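Local coordinates for Crh-like protein 5 (Neosartorya fumigata, PDB 6IBU) that cuts chitin and transfers it to 1,6-beta-glucan or to chitin, cross-linking polysaccharides at the septa and in the cell wall, here as its GH16 domain, at residues P175-R180 / Y230-N235; A24-A29 / Q47-T52; Q110-Y115 / I198-G203. All blocks are in the same frame, centred on the assembly; numbering follows the deposited sequence.

Interaction 1: residues P175-R180 / Y230-N235; sequences PQTPMR and YTYSDN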
# COMPACT_ATOMS: atom_id res chain seq x y z
N PRO A 175 4.30 -12.77 0.01
CA PRO A 175 5.10 -11.58 0.25
C PRO A 175 6.02 -11.80 1.45
O PRO A 175 5.52 -12.12 2.48
CB PRO A 175 4.07 -10.49 0.54
CG PRO A 175 2.83 -10.99 -0.15
CD PRO A 175 2.86 -12.49 0.03
N GLN A 176 7.34 -11.73 1.28
CA GLN A 176 8.27 -12.16 2.35
C GLN A 176 9.61 -11.47 2.22
O GLN A 176 10.59 -12.01 2.71
CB GLN A 176 8.48 -13.68 2.32
CG GLN A 176 9.07 -14.19 1.01
CD GLN A 176 9.06 -15.70 0.99
OE1 GLN A 176 9.92 -16.35 1.59
NE2 GLN A 176 8.09 -16.27 0.30
N THR A 177 9.65 -10.30 1.60
CA THR A 177 10.87 -9.48 1.51
C THR A 177 10.56 -8.14 2.14
O THR A 177 9.39 -7.81 2.31
CB THR A 177 11.34 -9.39 0.06
OG1 THR A 177 10.26 -8.91 -0.73
CG2 THR A 177 11.82 -10.71 -0.47
N PRO A 178 11.58 -7.34 2.52
CA PRO A 178 11.34 -6.11 3.26
C PRO A 178 10.51 -5.19 2.37
O PRO A 178 10.81 -5.06 1.20
CB PRO A 178 12.73 -5.52 3.52
CG PRO A 178 13.70 -6.66 3.17
CD PRO A 178 12.99 -7.54 2.17
N MET A 179 9.52 -4.55 2.95
CA MET A 179 8.56 -3.75 2.18
C MET A 179 8.49 -2.34 2.75
O MET A 179 8.69 -2.16 3.93
CB MET A 179 7.17 -4.38 2.21
CG MET A 179 7.10 -5.59 1.33
SD MET A 179 5.45 -6.20 1.02
CE MET A 179 4.96 -6.73 2.66
N ARG A 180 8.18 -1.39 1.88
CA ARG A 180 7.92 -0.01 2.32
C ARG A 180 6.42 0.25 2.15
O ARG A 180 5.73 -0.54 1.51
CB ARG A 180 8.86 0.94 1.59
CG ARG A 180 8.57 1.15 0.12
CD ARG A 180 8.92 2.57 -0.22
NE ARG A 180 10.14 2.62 -0.98
CZ ARG A 180 11.12 3.51 -0.85
NH1 ARG A 180 11.05 4.50 0.03
NH2 ARG A 180 12.18 3.40 -1.63
N TYR A 230 18.60 -3.88 5.20
CA TYR A 230 18.33 -5.25 4.73
C TYR A 230 19.07 -5.47 3.43
O TYR A 230 19.03 -4.59 2.57
CB TYR A 230 16.84 -5.50 4.52
CG TYR A 230 15.99 -5.24 5.74
CD1 TYR A 230 16.00 -6.10 6.82
CD2 TYR A 230 15.18 -4.11 5.79
CE1 TYR A 230 15.20 -5.85 7.92
CE2 TYR A 230 14.38 -3.85 6.88
CZ TYR A 230 14.38 -4.73 7.94
OH TYR A 230 13.59 -4.46 9.01
N THR A 231 19.68 -6.63 3.29
CA THR A 231 20.42 -7.04 2.08
C THR A 231 19.79 -8.33 1.57
O THR A 231 19.61 -9.23 2.37
CB THR A 231 21.91 -7.25 2.40
OG1 THR A 231 22.43 -5.99 2.83
CG2 THR A 231 22.70 -7.81 1.23
N TYR A 232 19.50 -8.41 0.28
CA TYR A 232 19.11 -9.68 -0.39
C TYR A 232 20.40 -10.43 -0.70
O TYR A 232 21.13 -10.00 -1.59
CB TYR A 232 18.32 -9.39 -1.66
CG TYR A 232 16.94 -8.82 -1.51
CD1 TYR A 232 16.72 -7.54 -1.05
CD2 TYR A 232 15.84 -9.55 -1.93
CE1 TYR A 232 15.44 -7.00 -0.97
CE2 TYR A 232 14.55 -9.03 -1.88
CZ TYR A 232 14.36 -7.75 -1.39
OH TYR A 232 13.10 -7.21 -1.34
N SER A 233 20.72 -11.49 0.04
CA SER A 233 22.01 -12.21 -0.08
C SER A 233 22.03 -13.12 -1.32
O SER A 233 23.12 -13.56 -1.69
CB SER A 233 22.35 -12.98 1.18
OG SER A 233 21.52 -14.11 1.32
N ASP A 234 20.89 -13.40 -1.97
CA ASP A 234 20.89 -14.28 -3.17
C ASP A 234 19.72 -13.91 -4.08
O ASP A 234 19.17 -12.81 -3.92
CB ASP A 234 20.91 -15.74 -2.73
CG ASP A 234 19.71 -16.09 -1.88
OD1 ASP A 234 18.60 -15.71 -2.30
OD2 ASP A 234 19.89 -16.69 -0.78
N ASN A 235 19.40 -14.80 -5.02
CA ASN A 235 18.41 -14.62 -6.12
C ASN A 235 17.08 -15.29 -5.76
O ASN A 235 16.19 -15.29 -6.60
CB ASN A 235 18.95 -15.22 -7.43
CG ASN A 235 19.26 -16.71 -7.35
OD1 ASN A 235 19.30 -17.32 -6.28
ND2 ASN A 235 19.51 -17.31 -8.51
O HOH W 1 12.58 -4.80 -0.53
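Tyr-232 and Tyr-230 close on Thr-177 and Pro-178 at one end of the GH16 beta-jelly-roll. The two tyrosines belong to strand 229-232, part of a small three-stranded sheet. Thr-177 and Pro-178 lie in the loop that leads into strand 179-187 of the seven-stranded sheet. The side chain of Tyr-232 carries much of the contact. From CB, its CG stands opposite the carbonyl carbon (chi1 -70°), which sends the ring across to the loop. CE2 meets the methyl CG2 of Thr-177 at 3.5 Å. CE1, on the other rim, lies 4.0 Å from Pro-178 CD. CZ lies 3.7 Å from Thr-177 CB, and OH presses closest, 3.1 Å from that same CB. The Thr-177 hydroxyl itself is held by Asp-97 and Asp-95. Pro-178 also leans on Tyr-230. Its CG meets Tyr-230 CB at 3.6 Å, while its CB lies near the ring atom CD2. Ile-242 of strand 242-243 touches Pro-178 and both tyrosines. A water in the plane of the Tyr-232 ring completes the join. It accepts a hydrogen bond from Tyr-232 OH at 2.6 Å and donates one to the carbonyl oxygen of Pro-178.

Interaction 2: residues A24-A29 / Q47-T52; sequences ADFTSA and QGAEFT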
# COMPACT_ATOMS: atom_id res chain seq x y z
N ALA A 24 2.98 7.99 13.15
CA ALA A 24 2.85 9.35 12.60
C ALA A 24 1.39 9.75 12.78
O ALA A 24 0.53 9.02 12.31
CB ALA A 24 3.27 9.37 11.16
N ASP A 25 1.13 10.79 13.56
CA ASP A 25 -0.14 11.55 13.54
C ASP A 25 0.01 12.59 12.42
O ASP A 25 0.89 13.43 12.51
CB ASP A 25 -0.41 12.12 14.94
CG ASP A 25 -1.81 12.69 15.13
OD1 ASP A 25 -2.59 12.70 14.15
OD2 ASP A 25 -2.13 13.13 16.27
N PHE A 26 -0.73 12.47 11.33
CA PHE A 26 -0.61 13.45 10.22
C PHE A 26 -1.35 14.75 10.51
O PHE A 26 -1.47 15.53 9.59
CB PHE A 26 -1.06 12.83 8.90
CG PHE A 26 -0.05 11.87 8.32
CD1 PHE A 26 1.23 12.28 8.03
CD2 PHE A 26 -0.39 10.55 8.07
CE1 PHE A 26 2.16 11.39 7.51
CE2 PHE A 26 0.54 9.67 7.53
CZ PHE A 26 1.82 10.10 7.26
N THR A 27 -1.75 15.06 11.73
CA THR A 27 -2.19 16.44 12.09
C THR A 27 -1.05 17.45 11.88
O THR A 27 -1.32 18.59 11.46
CB THR A 27 -2.67 16.50 13.54
OG1 THR A 27 -2.82 17.89 13.83
CG2 THR A 27 -1.70 15.89 14.52
N SER A 28 0.18 17.03 12.13
CA SER A 28 1.36 17.93 12.22
C SER A 28 2.08 18.03 10.87
O SER A 28 2.06 17.05 10.11
CB SER A 28 2.28 17.46 13.29
OG SER A 28 1.52 17.01 14.40
N ALA A 29 2.70 19.17 10.59
CA ALA A 29 3.54 19.40 9.39
C ALA A 29 4.75 18.47 9.45
O ALA A 29 5.22 18.04 8.38
CB ALA A 29 3.95 20.84 9.30
N GLN A 47 -7.27 17.20 8.82
CA GLN A 47 -7.75 15.81 8.61
C GLN A 47 -6.58 14.91 8.18
O GLN A 47 -6.86 13.76 7.82
CB GLN A 47 -8.85 15.79 7.55
CG GLN A 47 -10.01 16.72 7.86
CD GLN A 47 -11.29 15.94 8.00
OE1 GLN A 47 -11.77 15.33 7.04
NE2 GLN A 47 -11.83 15.96 9.20
N GLY A 48 -5.35 15.44 8.21
CA GLY A 48 -4.11 14.71 7.94
C GLY A 48 -3.58 14.96 6.54
O GLY A 48 -3.91 16.01 5.97
N ALA A 49 -2.80 14.02 6.01
CA ALA A 49 -2.21 14.07 4.66
C ALA A 49 -3.35 13.97 3.65
O ALA A 49 -4.27 13.17 3.86
CB ALA A 49 -1.19 12.97 4.48
N GLU A 50 -3.32 14.84 2.64
CA GLU A 50 -4.39 14.97 1.63
C GLU A 50 -3.83 14.52 0.30
O GLU A 50 -2.77 14.98 -0.09
CB GLU A 50 -4.86 16.41 1.54
CG GLU A 50 -5.30 16.96 2.88
CD GLU A 50 -5.85 18.38 2.84
OE1 GLU A 50 -6.18 18.86 1.72
OE2 GLU A 50 -5.95 18.99 3.92
N PHE A 51 -4.50 13.59 -0.35
CA PHE A 51 -4.09 13.08 -1.67
C PHE A 51 -5.20 13.47 -2.64
O PHE A 51 -6.26 12.82 -2.67
CB PHE A 51 -3.87 11.58 -1.56
CG PHE A 51 -2.85 11.17 -0.53
CD1 PHE A 51 -3.18 11.07 0.81
CD2 PHE A 51 -1.55 10.85 -0.93
CE1 PHE A 51 -2.24 10.66 1.74
CE2 PHE A 51 -0.63 10.41 -0.00
CZ PHE A 51 -0.98 10.32 1.33
N THR A 52 -5.00 14.57 -3.35
CA THR A 52 -6.05 15.15 -4.21
C THR A 52 -5.80 14.78 -5.66
O THR A 52 -4.71 15.01 -6.15
CB THR A 52 -6.14 16.67 -4.05
OG1 THR A 52 -6.55 16.79 -2.69
CG2 THR A 52 -7.13 17.29 -5.02
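Phe-26 packs against Gly-48 and Ala-49 where two strands of the GH16 beta-sandwich come close. Segment 24-29 is leaving strand 21-25 here, and segment 47-52 is entering strand 48-53. The tight part is backbone against backbone. Gly-48 CA lies 3.2 Å from the carbonyl oxygen of Phe-26, and its C-H points at that oxygen with an angle of 162° at the hydrogen. No conventional hydrogen bond links the two segments. Gly-48 brings no side chain into the gap, and the Phe-26 CB comes within 3.7 Å of Gly-48 CA and 3.6 Å of Ala-49 N. The phenyl ring lies between two methyl groups. Ala-49 CB sits over one face, 4.2 Å above the plane and toward the rim. Ala-24 CB sits at the same height over the opposite face.

The outer side is looser. Thr-27 is exposed and its CB points away from segment 47-52. Its backbone N is 4.5 Å from Gly-48 CA. That N-H makes a weak hydrogen bond to Asp-25 OD1. The chain that follows, Ser-28 and Ala-29, is poorly ordered.

In the eight-stranded sheet both segments pair with strand 212-223, one after the other along it: Phe-26 hydrogen-bonds Lys-217 and Ala-49 Val-216 through the backbone. The Phe-26 side chain also touches Val-216 and Val-219 of that strand and Ile-62 of strand 61-64 in the other sheet.

Interaction 3: residues Q110-Y115 / I198-G203; sequences QVQTNY and IEWAGG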
# COMPACT_ATOMS: atom_id res chain seq x y z
N GLN A 110 -17.45 -1.30 -0.60
CA GLN A 110 -16.35 -2.29 -0.56
C GLN A 110 -14.98 -1.59 -0.58
O GLN A 110 -14.88 -0.39 -0.92
CB GLN A 110 -16.42 -3.26 -1.72
CG GLN A 110 -17.82 -3.72 -2.11
CD GLN A 110 -17.75 -4.54 -3.38
OE1 GLN A 110 -17.94 -5.75 -3.38
NE2 GLN A 110 -17.39 -3.91 -4.48
N VAL A 111 -13.97 -2.36 -0.19
CA VAL A 111 -12.54 -2.11 -0.48
C VAL A 111 -12.00 -3.39 -1.10
O VAL A 111 -12.49 -4.47 -0.77
CB VAL A 111 -11.74 -1.71 0.78
CG1 VAL A 111 -12.21 -0.38 1.33
CG2 VAL A 111 -11.83 -2.77 1.86
N GLN A 112 -11.03 -3.26 -2.00
CA GLN A 112 -10.41 -4.46 -2.59
C GLN A 112 -9.14 -4.79 -1.80
O GLN A 112 -8.44 -3.87 -1.40
CB GLN A 112 -10.15 -4.28 -4.08
CG GLN A 112 -9.88 -5.62 -4.74
CD GLN A 112 -9.37 -5.51 -6.15
OE1 GLN A 112 -9.77 -6.28 -7.01
NE2 GLN A 112 -8.49 -4.55 -6.39
N THR A 113 -8.91 -6.06 -1.53
CA THR A 113 -7.64 -6.54 -0.96
C THR A 113 -6.85 -7.19 -2.08
O THR A 113 -7.43 -7.73 -2.99
CB THR A 113 -7.83 -7.49 0.23
OG1 THR A 113 -8.58 -8.64 -0.18
CG2 THR A 113 -8.47 -6.82 1.43
N ASN A 114 -5.55 -7.13 -2.00
CA ASN A 114 -4.73 -7.70 -3.08
C ASN A 114 -3.32 -8.04 -2.60
O ASN A 114 -2.86 -7.46 -1.62
CB ASN A 114 -4.62 -6.72 -4.23
CG ASN A 114 -5.02 -7.38 -5.51
OD1 ASN A 114 -4.38 -8.32 -5.97
ND2 ASN A 114 -6.13 -6.91 -6.06
N TYR A 115 -2.67 -8.92 -3.33
CA TYR A 115 -1.24 -9.21 -3.09
C TYR A 115 -0.66 -9.70 -4.41
O TYR A 115 -1.41 -10.18 -5.26
CB TYR A 115 -1.07 -10.20 -1.95
CG TYR A 115 -1.24 -11.64 -2.36
CD1 TYR A 115 -2.49 -12.22 -2.45
CD2 TYR A 115 -0.13 -12.38 -2.70
CE1 TYR A 115 -2.63 -13.53 -2.85
CE2 TYR A 115 -0.25 -13.71 -3.09
CZ TYR A 115 -1.50 -14.28 -3.15
OH TYR A 115 -1.62 -15.57 -3.55
N ILE A 198 -9.73 0.97 -16.40
CA ILE A 198 -10.89 1.90 -16.27
C ILE A 198 -12.09 1.11 -15.75
O ILE A 198 -12.71 1.61 -14.80
CB ILE A 198 -11.14 2.62 -17.60
CG1 ILE A 198 -9.96 3.53 -17.95
CG2 ILE A 198 -12.44 3.39 -17.53
CD1 ILE A 198 -9.80 3.83 -19.42
N GLU A 199 -12.37 -0.07 -16.30
CA GLU A 199 -13.50 -0.97 -15.88
C GLU A 199 -13.29 -1.34 -14.41
O GLU A 199 -14.25 -1.33 -13.62
CB GLU A 199 -13.64 -2.19 -16.79
CG GLU A 199 -13.89 -3.56 -16.10
CD GLU A 199 -15.11 -3.79 -15.21
OE1 GLU A 199 -16.22 -3.32 -15.58
OE2 GLU A 199 -14.97 -4.48 -14.15
N TRP A 200 -12.07 -1.69 -14.05
CA TRP A 200 -11.74 -2.11 -12.67
C TRP A 200 -11.98 -0.93 -11.71
O TRP A 200 -12.58 -1.15 -10.66
CB TRP A 200 -10.31 -2.63 -12.62
CG TRP A 200 -9.83 -2.68 -11.22
CD1 TRP A 200 -10.13 -3.64 -10.30
CD2 TRP A 200 -9.03 -1.70 -10.55
NE1 TRP A 200 -9.52 -3.34 -9.12
CE2 TRP A 200 -8.85 -2.16 -9.24
CE3 TRP A 200 -8.45 -0.49 -10.93
CZ2 TRP A 200 -8.10 -1.45 -8.30
CZ3 TRP A 200 -7.70 0.20 -10.01
CH2 TRP A 200 -7.53 -0.27 -8.71
N ALA A 201 -11.57 0.28 -12.12
CA ALA A 201 -11.67 1.53 -11.33
C ALA A 201 -13.14 1.94 -11.18
O ALA A 201 -13.44 2.73 -10.29
CB ALA A 201 -10.82 2.61 -11.94
N GLY A 202 -14.03 1.40 -12.01
CA GLY A 202 -15.47 1.70 -11.93
C GLY A 202 -15.91 2.77 -12.92
O GLY A 202 -17.05 3.23 -12.82
N GLY A 203 -15.06 3.14 -13.86
CA GLY A 203 -15.45 4.00 -14.98
C GLY A 203 -14.46 5.12 -15.21
O GLY A 203 -13.52 5.24 -14.43
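Beside the chitin-binding site, Gln-112 of strand 110-116 reaches Trp-200 of helix 195-201. The contact is small and involves these two side chains alone. Gln-112 rises from the strand with CG anti to the backbone N (chi1 -164°) and continues extended to its amide. The amide arrives at the pyrrole edge of the indole, with CD near the ring plane and 3.7 Å from Trp-200 NE1. The amide and indole planes are turned 31° from each other. The amide is probably turned over in the model, where Gln-112 NE2 lies 3.2 Å from Trp-200 NE1. Turned back, it would bring its oxygen to the indole nitrogen, and the pair may then be a hydrogen bond.

Strand 110-116 is part of the seven-stranded sheet of the GH16 beta-jelly-roll, beside strand 98-105. That strand holds Glu-98 and Glu-102, probably the nucleophile and the proton donor, as in related enzymes. Gln-112 bonds Glu-102 through the backbone. Its side chain lies on the cleft side, whereas Val-111 and Thr-113 turn to the interior and touch Ile-155 and Trp-153 of the opposing sheet. The Trp-200 side chain comes within about 4 Å, nearest atoms, of the side chains of Glu-102 and Trp-186, both chitin-binding. Tyr-129 of strand 128-131 touches Gln-112 and Trp-200 alike.

The helix closes in a Schellman motif, with Gly-202 the first residue to leave helical angles, at a positive phi of 97°. Gly-202 N bonds the carbonyl oxygen of Glu-199 at 3.2 Å. Gly-203 N bonds the carbonyl oxygen of Ile-198 at 3.0 Å.

In the fold
Interactions 1 and 2 are mostly buried, while interaction 3 is only partly buried, beside chitin-binding residues. Interactions 1 and 3 both reach the seven-stranded sheet, on opposite sides of the chain's centre. They touch where Pro-175 CD packs 4.1 Å from Tyr-115 CD2. Interaction 2 stands apart, its nearest atoms about 12 Å from interaction 1 and about 14 Å from interaction 3. It joins the ends of two strands of the eight-stranded sheet that both pair with strand 212-223. Interaction 1 combines apolar packing with a water bridge, and interaction 2 relies on close backbone and methyl packing. Interaction 3 sets an amide against an indole N-H beside the strand that carries the probable catalytic glutamates.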